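Local coordinates for protein 7,8-dihydro-6-hydroxymethylpterin pyrophosphokinase-dihydropteroate synthase (PDB 6JWY) that probably makes 7,8-dihydropteroate for folate synthesis, first pyrophosphorylating 6-hydroxymethyl-7,8-dihydropterin with ATP and then joining the product to 4-aminobenzoate, at residues Asn502-Cys507 with Met529-Asn534; Leu114-Val119 with Pro338-Asn343. The protein carries 1 engineered substitution. One frame throughout, in Å; residues are numbered along the deposited sequence.

Overall arrangement
The two contacts lie in different halves of a bifunctional enzyme. Interaction 2 comes first along the chain and closes before interaction 1 opens. Their centres are 34 Å apart, and their nearest atoms are about 21 Å apart, so they do not touch. Interaction 2 joins the end of helix 108-115 to the loop between helices 327-336 and 349-362, in the pyrophosphokinase half built on an antiparallel sheet. Interaction 1 joins the ends of the neighbouring parallel strands 500-503 and 525-529 in the pterin-binding barrel. There Ile-504 and Met-529 pack against one face of the bound pterin. Each contact therefore belongs to its own catalytic unit.

Interaction 1: residues Asn502-Cys507 with Met529-Asn534; sequences NDISAC and MHKRGN. With CKL (4-[(2-azanyl-4-oxidanylidene-7,8-dihydro-3~{H}-pteridin-6-yl)methylamino]-~{N}-(5,6-dimethoxypyrimidin-4-yl)benzenesulfonamide), chain C; ACT (acetate ion), chain I.
Chi1 of Ile-504 is 62°, which wedges CG1 into the gap flanked by N and C of its own backbone and leaves CG2 beside the N. Met-529 bends at chi3 (79°), and this turns its CE back toward Ile-504. CE then packs on Ile-504 CB at 3.7 Å. The CG1-CD1 branch of Ile-504 meets Lys-531: the two side chains cross obliquely, with Ile-504 CD1 3.7 Å from Lys-531 CE. The aliphatic part of the lysine also runs past the backbone carbonyl of Ile-504, where O lies 3.3 Å from Lys-531 CE. The lysine ammonium curls back to Gly-533 O, to which it hydrogen-bonds.

These loops follow strands 500-503 and 525-529 at the C-terminal end of a TIM barrel, where dihydropteroate synthases hold their pterin. Here the pocket contains CKL, a pterin-sulfa drug adduct. Ile-504 and Met-529 lie under the same face of its pterin. Ile-504 CG2 is 3.5 Å from CKL N1, and Met-529 SD is 3.4 Å from CKL N3. Asn-502 reads the pterin with both ends of its amide: OD1 accepts from CKL N11 at 2.7 Å, while ND2 donates to CKL N1. Asp-430 also receives a bond from ND2, which helps fix the amide rotation.

In the turn that follows strand 500-503, Asp-503 OD1 takes three bonds, from Ser-505 N, Ser-505 OG and Cys-507 N. The first makes an Asx turn, and a type I turn spans Asp-503 to Ala-506. Ala-506 directs CB at the Met-529 carbonyl. Farther along the second loop, an acetate ion, likely a crystallisation additive, is gripped by two side chains. His-530 NE2 meets acetate O in the ring plane at 3.0 Å. Arg-532 NE donates to that same oxygen and NH2 to OXT.

Interaction 2: residues Leu114-Val119 with Pro338-Asn343; sequences LKNGKV and PEYKHN
Leu-114 overlaps the start of the Tyr-340 side chain, with its CD2 4.2 Å from Tyr-340 CB. The tyrosine has chi1 172°, which places CG opposite the backbone N and carries the ring alongside the end of helix 108-115, CD1 by the Leu-114 backbone. Leu-114 O approaches the ring obliquely, 4.2 Å from Tyr-340 CD1. That same carbonyl receives a hydrogen bond from a water at 2.8 Å. The water in turn accepts from Lys-341 N at 2.7 Å, so it bridges the last turn of the helix to the loop. Asn-116 points toward the loop, and its amide end lies close to the Lys-341 carbonyl. The ammonium of Lys-341 bends away and is held by His-342 O and Leu-345 O. The tyrosine ring continues inward: it stacks with Phe-113 and meets Phe-213 edge-to-face. Phe-213 belongs to strand 208-214, which carries the magnesium ligands Asp-208 and Asp-210. The contact thus joins the end of helix 108-115 and a loop beside this edge strand of the HPPK-fold sheet, with the Tyr-340 side chain about 13 Å from the bound ATP.

Interaction 1: residues Asn502-Cys507 with Met529-Asn534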
ATOM      1  N   ASN A 502      14.961  -1.961 -25.301  1.00 13.10           N
ATOM      2  CA  ASN A 502      14.079  -0.942 -24.733  1.00 13.68           C
ATOM      3  C   ASN A 502      13.729   0.005 -25.879  1.00 14.76           C
ATOM      4  O   ASN A 502      14.522   0.889 -26.229  1.00 16.42           O
ATOM      5  CB  ASN A 502      14.754  -0.227 -23.554  1.00 13.66           C
ATOM      6  CG  ASN A 502      13.990   0.953 -22.997  1.00 14.45           C
ATOM      7  OD1 ASN A 502      12.801   1.100 -23.246  1.00 17.36           O
ATOM      8  ND2 ASN A 502      14.651   1.815 -22.242  1.00 14.24           N
ATOM      9  N   ASP A 503      12.592  -0.264 -26.532  1.00 14.80           N
ATOM     10  CA  ASP A 503      12.197   0.436 -27.748  1.00 14.17           C
ATOM     11  C   ASP A 503      11.126   1.453 -27.372  1.00 13.96           C
ATOM     12  O   ASP A 503       9.975   1.107 -27.170  1.00 14.35           O
ATOM     13  CB  ASP A 503      11.749  -0.546 -28.832  1.00 14.28           C
ATOM     14  CG  ASP A 503      11.448   0.085 -30.198  1.00 15.72           C
ATOM     15  OD1 ASP A 503      10.792   1.164 -30.233  1.00 14.73           O
ATOM     16  OD2 ASP A 503      11.836  -0.533 -31.248  1.00 15.56           O
ATOM     17  N   ILE A 504      11.500   2.721 -27.263  1.00 13.18           N
ATOM     18  CA  ILE A 504      10.536   3.689 -26.773  1.00 12.93           C
ATOM     19  C   ILE A 504       9.463   4.022 -27.814  1.00 14.16           C
ATOM     20  O   ILE A 504       8.587   4.841 -27.542  1.00 14.62           O
ATOM     21  CB  ILE A 504      11.265   4.960 -26.308  1.00 12.37           C
ATOM     22  CG1 ILE A 504      11.999   5.624 -27.477  1.00 11.63           C
ATOM     23  CG2 ILE A 504      12.185   4.636 -25.128  1.00 11.87           C
ATOM     24  CD1 ILE A 504      12.083   7.108 -27.350  1.00 11.15           C
ATOM     25  N   SER A 505       9.511   3.420 -29.008  1.00 14.19           N
ATOM     26  CA  SER A 505       8.439   3.646 -29.965  1.00 14.33           C
ATOM     27  C   SER A 505       7.504   2.432 -29.988  1.00 15.40           C
ATOM     28  O   SER A 505       6.564   2.344 -30.800  1.00 15.73           O
ATOM     29  CB  SER A 505       8.988   3.955 -31.324  1.00 12.83           C
ATOM     30  OG  SER A 505       9.278   2.757 -32.027  1.00 11.73           O
ATOM     31  N   ALA A 506       7.796   1.482 -29.090  1.00 14.51           N
ATOM     32  CA  ALA A 506       7.041   0.240 -28.999  1.00 15.00           C
ATOM     33  C   ALA A 506       7.180  -0.523 -30.319  1.00 14.47           C
ATOM     34  O   ALA A 506       6.257  -1.180 -30.782  1.00 16.39           O
ATOM     35  CB  ALA A 506       5.603   0.491 -28.551  1.00 13.86           C
ATOM     36  N   CYS A 507       8.374  -0.450 -30.904  1.00 14.04           N
ATOM     37  CA  CYS A 507       8.691  -1.151 -32.138  1.00 14.24           C
ATOM     38  C   CYS A 507       7.844  -0.627 -33.306  1.00 13.72           C
ATOM     39  O   CYS A 507       7.676  -1.336 -34.291  1.00 12.61           O
ATOM     40  CB  CYS A 507       8.517  -2.656 -31.947  1.00 13.91           C
ATOM     41  SG  CYS A 507       9.667  -3.347 -30.719  1.00 16.01           S
ATOM     42  N   MET A 529       7.116   0.983 -24.937  1.00 12.18           N
ATOM     43  CA  MET A 529       6.717   2.182 -24.208  1.00 12.81           C
ATOM     44  C   MET A 529       5.733   3.003 -25.048  1.00 12.60           C
ATOM     45  O   MET A 529       5.820   3.014 -26.268  1.00 12.33           O
ATOM     46  CB  MET A 529       7.952   3.039 -23.887  1.00 13.29           C
ATOM     47  CG  MET A 529       7.663   4.145 -22.906  1.00 13.55           C
ATOM     48  SD  MET A 529       8.901   5.446 -22.968  1.00 15.64           S
ATOM     49  CE  MET A 529       8.417   6.386 -24.425  1.00 14.66           C
ATOM     50  N   HIS A 530       4.811   3.710 -24.389  1.00 12.75           N
ATOM     51  CA  HIS A 530       3.876   4.566 -25.098  1.00 13.38           C
ATOM     52  C   HIS A 530       4.460   5.964 -25.223  1.00 14.24           C
ATOM     53  O   HIS A 530       4.971   6.509 -24.235  1.00 14.92           O
ATOM     54  CB  HIS A 530       2.547   4.733 -24.344  1.00 12.76           C
ATOM     55  CG  HIS A 530       1.668   5.744 -25.005  1.00 12.55           C
ATOM     56  ND1 HIS A 530       1.685   7.091 -24.658  1.00 12.34           N
ATOM     57  CD2 HIS A 530       0.801   5.626 -26.038  1.00 12.82           C
ATOM     58  CE1 HIS A 530       0.839   7.753 -25.420  1.00 12.72           C
ATOM     59  NE2 HIS A 530       0.274   6.868 -26.277  1.00 13.27           N
ATOM     60  N   LYS A 531       4.321   6.546 -26.420  1.00 14.29           N
ATOM     61  CA  LYS A 531       4.526   7.973 -26.624  1.00 14.99           C
ATOM     62  C   LYS A 531       3.811   8.412 -27.897  1.00 15.83           C
ATOM     63  O   LYS A 531       3.315   7.589 -28.652  1.00 17.05           O
ATOM     64  CB  LYS A 531       6.014   8.314 -26.750  1.00 14.08           C
ATOM     65  CG  LYS A 531       6.701   7.787 -27.995  1.00 13.01           C
ATOM     66  CD  LYS A 531       8.131   8.302 -28.108  1.00 12.79           C
ATOM     67  CE  LYS A 531       8.898   7.653 -29.247  1.00 12.63           C
ATOM     68  NZ  LYS A 531       8.242   7.900 -30.555  1.00 12.74           N
ATOM     69  N   ARG A 532       3.777   9.720 -28.134  1.00 17.00           N
ATOM     70  CA  ARG A 532       3.267  10.267 -29.375  1.00 18.04           C
ATOM     71  C   ARG A 532       4.339  11.166 -29.966  1.00 21.06           C
ATOM     72  O   ARG A 532       5.113  11.768 -29.227  1.00 20.85           O
ATOM     73  CB  ARG A 532       2.014  11.074 -29.071  1.00 15.22           C
ATOM     74  CG  ARG A 532       0.804  10.192 -28.848  1.00 14.05           C
ATOM     75  CD  ARG A 532      -0.313  11.135 -28.455  1.00 13.56           C
ATOM     76  NE  ARG A 532      -1.632  10.524 -28.409  1.00 12.67           N
ATOM     77  CZ  ARG A 532      -2.695  11.189 -27.998  1.00 13.03           C
ATOM     78  NH1 ARG A 532      -2.536  12.436 -27.579  1.00 13.72           N
ATOM     79  NH2 ARG A 532      -3.885  10.607 -27.956  1.00 12.51           N
ATOM     80  N   GLY A 533       4.380  11.229 -31.301  1.00 27.91           N
ATOM     81  CA  GLY A 533       5.290  12.114 -32.017  1.00 33.40           C
ATOM     82  C   GLY A 533       6.763  11.849 -31.695  1.00 39.84           C
ATOM     83  O   GLY A 533       7.180  10.701 -31.520  1.00 42.86           O
ATOM     84  N   ASN A 534       7.532  12.944 -31.640  1.00 43.72           N
ATOM     85  CA  ASN A 534       8.953  12.955 -31.331  1.00 45.58           C
ATOM     86  C   ASN A 534       9.199  14.095 -30.334  1.00 46.68           C
ATOM     87  O   ASN A 534       8.264  14.802 -29.964  1.00 42.50           O
ATOM     88  CB  ASN A 534       9.768  13.077 -32.618  1.00 48.15           C
ATOM     89  CG  ASN A 534       9.542  14.413 -33.300  1.00 56.42           C
ATOM     90  OD1 ASN A 534       9.937  15.454 -32.775  1.00 58.90           O
ATOM     91  ND2 ASN A 534       8.891  14.398 -34.455  1.00 55.11           N
TER
HETATM   92  C2  CKL C 801      11.728   3.729 -21.120  1.00 10.41           C
HETATM   93  C4  CKL C 801      11.119   5.749 -20.051  1.00 10.85           C
HETATM   94  C5  CKL C 801      12.282   6.451 -20.611  1.00 10.89           C
HETATM   95  C6  CKL C 801      13.128   5.606 -21.472  1.00 10.88           C
HETATM   96  O24 CKL C 801       9.549  15.426 -19.042  1.00 42.72           O
HETATM   97  S21 CKL C 801      10.996  15.424 -18.991  1.00 48.25           S
HETATM   98  O23 CKL C 801      11.341  15.589 -17.616  1.00 48.20           O
HETATM   99  N22 CKL C 801      11.778  16.617 -19.769  1.00 60.54           N
HETATM  100  C25 CKL C 801      11.225  17.509 -20.629  1.00 73.22           C
HETATM  101  C30 CKL C 801      12.029  18.509 -21.162  1.00 80.27           C
HETATM  102  O31 CKL C 801      13.361  18.593 -20.831  1.00 88.46           O
HETATM  103  C32 CKL C 801      14.362  18.025 -21.682  1.00 96.61           C
HETATM  104  C29 CKL C 801      11.459  19.433 -22.022  1.00 85.31           C
HETATM  105  O33 CKL C 801      12.229  20.440 -22.562  1.00 98.01           O
HETATM  106  C34 CKL C 801      11.733  21.782 -22.704  1.00104.94           C
HETATM  107  N28 CKL C 801      10.141  19.323 -22.328  1.00 87.35           N
HETATM  108  C27 CKL C 801       9.378  18.345 -21.805  1.00 86.57           C
HETATM  109  N26 CKL C 801       9.905  17.448 -20.960  1.00 78.78           N
HETATM  110  C18 CKL C 801      11.577  14.100 -19.697  1.00 36.42           C
HETATM  111  C17 CKL C 801      12.886  13.712 -19.402  1.00 30.33           C
HETATM  112  C16 CKL C 801      13.409  12.578 -20.011  1.00 26.46           C
HETATM  113  C19 CKL C 801      10.811  13.371 -20.622  1.00 29.86           C
HETATM  114  C20 CKL C 801      11.345  12.232 -21.228  1.00 25.64           C
HETATM  115  C15 CKL C 801      12.644  11.821 -20.902  1.00 24.06           C
HETATM  116  N14 CKL C 801      13.169  10.686 -21.482  1.00 21.45           N
HETATM  117  C13 CKL C 801      14.181   9.775 -20.927  1.00 15.47           C
HETATM  118  C8  CKL C 801      13.687   8.336 -21.021  1.00 13.03           C
HETATM  119  C9  CKL C 801      14.567   7.516 -21.888  1.00 11.48           C
HETATM  120  N10 CKL C 801      14.193   6.148 -22.050  1.00 10.75           N
HETATM  121  N1  CKL C 801      12.836   4.280 -21.682  1.00 10.48           N
HETATM  122  N7  CKL C 801      12.578   7.781 -20.394  1.00 11.89           N
HETATM  123  O12 CKL C 801      10.332   6.362 -19.296  1.00 11.27           O
HETATM  124  N3  CKL C 801      10.902   4.449 -20.347  1.00 10.53           N
HETATM  125  N11 CKL C 801      11.415   2.444 -21.371  1.00  9.89           N
HETATM  126  C   ACT I 807      -2.664   7.387 -28.062  1.00 29.76           C
HETATM  127  O   ACT I 807      -1.568   7.875 -28.400  1.00 29.67           O
HETATM  128  OXT ACT I 807      -3.756   8.012 -28.116  1.00 29.77           O
HETATM  129  CH3 ACT I 807      -2.683   5.935 -27.591  1.00 27.99           C

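Interaction 2: residues Leu114-Val119 with Pro338-Asn343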
ATOM      1  N   LEU A 114     -11.142 -18.534 -34.426  1.00 32.87           N
ATOM      2  CA  LEU A 114     -11.699 -17.932 -33.220  1.00 34.25           C
ATOM      3  C   LEU A 114     -13.222 -17.820 -33.292  1.00 38.15           C
ATOM      4  O   LEU A 114     -13.865 -17.737 -32.243  1.00 36.58           O
ATOM      5  CB  LEU A 114     -11.064 -16.558 -32.967  1.00 30.14           C
ATOM      6  CG  LEU A 114      -9.656 -16.571 -32.369  1.00 28.41           C
ATOM      7  CD1 LEU A 114      -9.012 -15.200 -32.434  1.00 26.49           C
ATOM      8  CD2 LEU A 114      -9.664 -17.097 -30.948  1.00 26.07           C
ATOM      9  N   LYS A 115     -13.773 -17.849 -34.518  1.00 44.33           N
ATOM     10  CA  LYS A 115     -15.136 -17.413 -34.804  1.00 53.26           C
ATOM     11  C   LYS A 115     -16.232 -18.421 -34.418  1.00 63.14           C
ATOM     12  O   LYS A 115     -17.075 -18.077 -33.586  1.00 77.62           O
ATOM     13  CB  LYS A 115     -15.293 -16.915 -36.246  1.00 51.94           C
ATOM     14  CG  LYS A 115     -15.205 -15.408 -36.437  1.00 57.40           C
ATOM     15  CD  LYS A 115     -15.126 -15.030 -37.911  1.00 66.46           C
ATOM     16  CE  LYS A 115     -14.666 -13.612 -38.189  1.00 71.08           C
ATOM     17  NZ  LYS A 115     -14.370 -13.411 -39.631  1.00 72.82           N
ATOM     18  N   ASN A 116     -16.286 -19.644 -34.983  1.00 59.11           N
ATOM     19  CA  ASN A 116     -15.227 -20.429 -35.591  1.00 56.88           C
ATOM     20  C   ASN A 116     -15.715 -21.009 -36.917  1.00 58.31           C
ATOM     21  O   ASN A 116     -15.908 -22.216 -37.031  1.00 58.24           O
ATOM     22  CB  ASN A 116     -14.817 -21.565 -34.652  1.00 57.98           C
ATOM     23  CG  ASN A 116     -15.980 -22.155 -33.880  1.00 57.63           C
ATOM     24  OD1 ASN A 116     -16.072 -22.005 -32.659  1.00 49.37           O
ATOM     25  ND2 ASN A 116     -16.876 -22.828 -34.586  1.00 62.55           N
ATOM     26  N   GLY A 117     -15.842 -20.138 -37.924  1.00 61.74           N
ATOM     27  CA  GLY A 117     -16.494 -20.427 -39.191  1.00 63.29           C
ATOM     28  C   GLY A 117     -15.801 -21.485 -40.052  1.00 65.02           C
ATOM     29  O   GLY A 117     -15.008 -22.291 -39.563  1.00 66.38           O
ATOM     30  N   LYS A 118     -16.126 -21.436 -41.353  1.00 65.93           N
ATOM     31  CA  LYS A 118     -15.961 -22.531 -42.296  1.00 70.25           C
ATOM     32  C   LYS A 118     -14.488 -22.914 -42.405  1.00 62.22           C
ATOM     33  O   LYS A 118     -13.676 -22.116 -42.859  1.00 60.44           O
ATOM     34  CB  LYS A 118     -16.562 -22.145 -43.657  1.00 77.04           C
ATOM     35  CG  LYS A 118     -16.319 -23.105 -44.822  1.00 86.51           C
ATOM     36  CD  LYS A 118     -17.127 -24.399 -44.775  1.00 94.39           C
ATOM     37  CE  LYS A 118     -16.488 -25.534 -45.556  1.00102.04           C
ATOM     38  NZ  LYS A 118     -16.988 -26.864 -45.128  1.00 98.27           N
ATOM     39  N   VAL A 119     -14.156 -24.142 -41.989  1.00 57.73           N
ATOM     40  CA  VAL A 119     -12.877 -24.713 -42.387  1.00 57.49           C
ATOM     41  C   VAL A 119     -13.093 -26.046 -43.115  1.00 60.68           C
ATOM     42  O   VAL A 119     -14.148 -26.676 -42.973  1.00 59.10           O
ATOM     43  CB  VAL A 119     -11.831 -24.767 -41.248  1.00 50.09           C
ATOM     44  CG1 VAL A 119     -11.480 -23.382 -40.734  1.00 45.67           C
ATOM     45  CG2 VAL A 119     -12.221 -25.683 -40.099  1.00 46.69           C
ATOM     46  N   PRO A 338      -9.519 -15.912 -24.938  1.00 28.25           N
ATOM     47  CA  PRO A 338     -10.547 -15.918 -23.898  1.00 29.84           C
ATOM     48  C   PRO A 338     -11.944 -16.087 -24.493  1.00 31.82           C
ATOM     49  O   PRO A 338     -12.814 -16.694 -23.869  1.00 33.61           O
ATOM     50  CB  PRO A 338     -10.359 -14.586 -23.152  1.00 26.70           C
ATOM     51  CG  PRO A 338      -9.597 -13.719 -24.119  1.00 26.05           C
ATOM     52  CD  PRO A 338      -8.769 -14.649 -24.984  1.00 25.79           C
ATOM     53  N   GLU A 339     -12.132 -15.584 -25.716  1.00 30.42           N
ATOM     54  CA  GLU A 339     -13.454 -15.549 -26.315  1.00 34.18           C
ATOM     55  C   GLU A 339     -13.813 -16.890 -26.965  1.00 33.19           C
ATOM     56  O   GLU A 339     -14.954 -17.106 -27.367  1.00 35.15           O
ATOM     57  CB  GLU A 339     -13.557 -14.355 -27.267  1.00 38.65           C
ATOM     58  CG  GLU A 339     -14.257 -13.143 -26.665  1.00 52.44           C
ATOM     59  CD  GLU A 339     -13.733 -12.597 -25.339  1.00 70.28           C
ATOM     60  OE1 GLU A 339     -13.988 -13.238 -24.281  1.00 76.94           O
ATOM     61  OE2 GLU A 339     -13.078 -11.516 -25.351  1.00 77.91           O
ATOM     62  N   TYR A 340     -12.856 -17.814 -27.045  1.00 30.70           N
ATOM     63  CA  TYR A 340     -13.013 -18.965 -27.918  1.00 29.60           C
ATOM     64  C   TYR A 340     -14.008 -19.963 -27.330  1.00 31.44           C
ATOM     65  O   TYR A 340     -14.034 -20.167 -26.117  1.00 33.81           O
ATOM     66  CB  TYR A 340     -11.656 -19.609 -28.209  1.00 27.52           C
ATOM     67  CG  TYR A 340     -11.751 -20.911 -28.954  1.00 27.18           C
ATOM     68  CD1 TYR A 340     -11.992 -20.941 -30.319  1.00 30.58           C
ATOM     69  CD2 TYR A 340     -11.617 -22.114 -28.289  1.00 26.74           C
ATOM     70  CE1 TYR A 340     -12.086 -22.139 -31.016  1.00 33.76           C
ATOM     71  CE2 TYR A 340     -11.701 -23.319 -28.962  1.00 29.75           C
ATOM     72  CZ  TYR A 340     -11.947 -23.334 -30.324  1.00 35.94           C
ATOM     73  OH  TYR A 340     -12.035 -24.539 -30.958  1.00 41.97           O
ATOM     74  N   LYS A 341     -14.801 -20.597 -28.208  1.00 33.01           N
ATOM     75  CA  LYS A 341     -15.732 -21.633 -27.788  1.00 35.98           C
ATOM     76  C   LYS A 341     -15.698 -22.822 -28.749  1.00 36.58           C
ATOM     77  O   LYS A 341     -16.094 -22.701 -29.901  1.00 41.20           O
ATOM     78  CB  LYS A 341     -17.131 -21.046 -27.575  1.00 36.14           C
ATOM     79  CG  LYS A 341     -18.267 -22.045 -27.700  1.00 40.66           C
ATOM     80  CD  LYS A 341     -19.208 -22.094 -26.511  1.00 41.96           C
ATOM     81  CE  LYS A 341     -20.329 -23.103 -26.720  1.00 49.52           C
ATOM     82  NZ  LYS A 341     -19.854 -24.500 -26.931  1.00 42.42           N
ATOM     83  N   HIS A 342     -15.197 -23.961 -28.265  1.00 38.40           N
ATOM     84  CA  HIS A 342     -15.296 -25.237 -28.953  1.00 41.27           C
ATOM     85  C   HIS A 342     -16.696 -25.811 -28.725  1.00 46.27           C
ATOM     86  O   HIS A 342     -17.355 -25.453 -27.744  1.00 45.63           O
ATOM     87  CB  HIS A 342     -14.181 -26.178 -28.467  1.00 39.35           C
ATOM     88  CG  HIS A 342     -13.907 -27.318 -29.394  1.00 40.59           C
ATOM     89  ND1 HIS A 342     -14.470 -28.571 -29.217  1.00 38.77           N
ATOM     90  CD2 HIS A 342     -13.117 -27.409 -30.489  1.00 39.70           C
ATOM     91  CE1 HIS A 342     -14.055 -29.372 -30.178  1.00 40.81           C
ATOM     92  NE2 HIS A 342     -13.233 -28.678 -30.982  1.00 41.13           N
ATOM     93  N   ASN A 343     -17.135 -26.711 -29.624  1.00 48.08           N
ATOM     94  CA  ASN A 343     -18.493 -27.244 -29.601  1.00 49.26           C
ATOM     95  C   ASN A 343     -18.684 -28.138 -28.381  1.00 50.63           C
ATOM     96  O   ASN A 343     -19.797 -28.318 -27.876  1.00 53.83           O
ATOM     97  CB  ASN A 343     -18.833 -27.998 -30.883  1.00 54.97           C
ATOM     98  CG  ASN A 343     -18.864 -27.080 -32.085  1.00 68.03           C
ATOM     99  OD1 ASN A 343     -19.909 -26.923 -32.717  1.00 76.05           O
ATOM    100  ND2 ASN A 343     -17.737 -26.447 -32.388  1.00 75.27           N
TER
HETATM  101  O   HOH W   1     -15.451 -19.251 -30.483  1.00 26.17           O